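450aa long hypothetical fmu protein (Pyrococcus horikoshii, PDB 2YXL) probably methylates cytosine in RNA at carbon 5, as an archaeal relative of the Fmu/RsmB methyltransferases that use S-adenosylmethionine. Local coordinates at residues A[374-379]-A[406-411]. Sequence-based numbering, arbitrary orientation.
Sequences SAARLV and NVHPEF
Ala376 of helix 361-376 presents its CB to two aromatic residues, lying over one face of the His408 ring and against CE1 of Phe411. Toward the imidazole this is a CH-pi contact, with Ala376 CB 3.8 Å from the centroid of the His408 ring and 22° off the normal. The methyl is displaced toward the rim, closest to the His408 CE1 corner. On the phenylalanine side Ala376 CB meets CE1 of Phe411 at 3.6 Å. The Phe411 phenyl ring comes in edge first: Phe411 CZ is 3.5 Å from Ala376 O, which lies near the ring plane, and 3.7 Å from Val379 CG2, also at the edge. Val379 has CG1 anti to the backbone N (chi1 -170°), which places CG2 beside that nitrogen and against the outer end of the Phe411 ring. No hydrogen bond links the two segments; apolar contact and the CH-pi approach carry the interaction. Phe404, on helix 398-407, meets both aromatic rings, while Leu385 of strand 383-389 and Lys448 also touch Phe411. Replacing Phe411 with an alanine would probably open a gap beside Val379 and deprive the Ala376 methyl of one of its two aromatic neighbours. The contact, mostly buried, thus joins the last part of helix 361-376 and Val379 to the loop that leaves helix 398-407 at His408 and leads through Phe411 into strand 412-413. Both helices, which flank strand 383-389 in sequence, belong to the Rossmann-like, class I methyltransferase domain, and they meet here away from the cofactor site.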
loop_
_atom_site.group_PDB
_atom_site.type_symbol
_atom_site.label_atom_id
_atom_site.label_comp_id
_atom_site.label_asym_id
_atom_site.label_seq_id
_atom_site.Cartn_x
_atom_site.Cartn_y
_atom_site.Cartn_z
ATOM N N SER A 374 2.143 17.881 18.111
ATOM C CA SER A 374 1.115 18.742 17.535
ATOM C C SER A 374 -0.287 18.194 17.823
ATOM O O SER A 374 -1.224 18.964 18.050
ATOM C CB SER A 374 1.333 18.904 16.027
ATOM O OG SER A 374 0.441 19.925 15.477
ATOM N N ALA A 375 -0.416 16.866 17.823
ATOM C CA ALA A 375 -1.679 16.198 18.141
ATOM C C ALA A 375 -2.065 16.399 19.604
ATOM O O ALA A 375 -3.208 16.749 19.904
ATOM C CB ALA A 375 -1.604 14.705 17.805
ATOM N N ALA A 376 -1.100 16.186 20.500
ATOM C CA ALA A 376 -1.309 16.306 21.945
ATOM C C ALA A 376 -1.983 17.613 22.325
ATOM O O ALA A 376 -2.933 17.626 23.109
ATOM C CB ALA A 376 0.012 16.174 22.684
ATOM N N ARG A 377 -1.491 18.704 21.748
ATOM C CA ARG A 377 -1.950 20.048 22.090
ATOM C C ARG A 377 -3.321 20.390 21.493
ATOM O O ARG A 377 -3.929 21.394 21.870
ATOM C CB ARG A 377 -0.887 21.081 21.693
ATOM C CG ARG A 377 0.362 21.043 22.576
ATOM C CD ARG A 377 1.617 21.555 21.869
ATOM N NE ARG A 377 1.589 22.997 21.620
ATOM C CZ ARG A 377 1.781 23.564 20.431
ATOM N NH1 ARG A 377 2.035 22.820 19.360
ATOM N NH2 ARG A 377 1.732 24.884 20.314
ATOM N N LEU A 378 -3.805 19.549 20.578
ATOM C CA LEU A 378 -5.130 19.722 19.975
ATOM C C LEU A 378 -6.249 19.070 20.793
ATOM O O LEU A 378 -7.415 19.459 20.685
ATOM C CB LEU A 378 -5.156 19.180 18.542
ATOM C CG LEU A 378 -4.406 19.927 17.436
ATOM C CD1 LEU A 378 -4.346 19.060 16.192
ATOM C CD2 LEU A 378 -5.049 21.265 17.115
ATOM N N VAL A 379 -5.880 18.089 21.613
ATOM C CA VAL A 379 -6.839 17.288 22.375
ATOM C C VAL A 379 -7.405 18.048 23.576
ATOM O O VAL A 379 -6.657 18.658 24.341
ATOM C CB VAL A 379 -6.199 15.961 22.869
ATOM C CG1 VAL A 379 -7.253 15.027 23.435
ATOM C CG2 VAL A 379 -5.455 15.268 21.743
ATOM N N ASN A 406 6.372 9.753 28.236
ATOM C CA ASN A 406 7.432 10.331 29.051
ATOM C C ASN A 406 7.408 11.858 29.077
ATOM O O ASN A 406 7.509 12.462 30.146
ATOM C CB ASN A 406 8.804 9.812 28.606
ATOM C CG ASN A 406 9.213 8.542 29.332
ATOM O OD1 ASN A 406 9.197 8.481 30.563
ATOM N ND2 ASN A 406 9.596 7.524 28.570
ATOM N N VAL A 407 7.266 12.473 27.904
ATOM C CA VAL A 407 7.249 13.938 27.789
ATOM C C VAL A 407 5.862 14.526 28.096
ATOM O O VAL A 407 5.752 15.527 28.804
ATOM C CB VAL A 407 7.830 14.432 26.420
ATOM C CG1 VAL A 407 6.997 13.944 25.235
ATOM C CG2 VAL A 407 7.985 15.953 26.399
ATOM N N HIS A 408 4.815 13.896 27.570
ATOM C CA HIS A 408 3.442 14.223 27.951
ATOM C C HIS A 408 3.055 13.272 29.089
ATOM O O HIS A 408 3.078 12.052 28.911
ATOM C CB HIS A 408 2.504 14.131 26.743
ATOM C CG HIS A 408 2.927 14.991 25.590
ATOM N ND1 HIS A 408 2.574 16.319 25.481
ATOM C CD2 HIS A 408 3.696 14.717 24.510
ATOM C CE1 HIS A 408 3.097 16.823 24.378
ATOM N NE2 HIS A 408 3.783 15.871 23.769
ATOM N N PRO A 409 2.683 13.818 30.260
ATOM C CA PRO A 409 1.948 14.988 30.709
ATOM C C PRO A 409 1.123 15.795 29.687
ATOM O O PRO A 409 1.660 16.588 28.912
ATOM C CB PRO A 409 3.035 15.783 31.426
ATOM C CG PRO A 409 3.766 14.596 32.232
ATOM C CD PRO A 409 3.422 13.273 31.409
ATOM N N GLU A 410 -0.187 15.549 29.691
ATOM C CA GLU A 410 -0.731 14.467 30.512
ATOM C C GLU A 410 -1.704 13.554 29.770
ATOM O O GLU A 410 -2.920 13.765 29.789
ATOM C CB GLU A 410 -1.342 14.973 31.822
ATOM C CG GLU A 410 -0.940 14.132 33.045
ATOM C CD GLU A 410 -0.693 12.660 32.713
ATOM O OE1 GLU A 410 0.487 12.248 32.663
ATOM O OE2 GLU A 410 -1.677 11.921 32.490
ATOM N N PHE A 411 -1.139 12.534 29.132
ATOM C CA PHE A 411 -1.910 11.478 28.496
ATOM C C PHE A 411 -1.676 10.153 29.211
ATOM O O PHE A 411 -0.682 9.988 29.925
ATOM C CB PHE A 411 -1.520 11.345 27.021
ATOM C CG PHE A 411 -2.104 12.410 26.139
ATOM C CD1 PHE A 411 -1.514 13.668 26.055
ATOM C CD2 PHE A 411 -3.243 12.152 25.381
ATOM C CE1 PHE A 411 -2.053 14.655 25.236
ATOM C CE2 PHE A 411 -3.789 13.130 24.556
ATOM C CZ PHE A 411 -3.192 14.384 24.483
#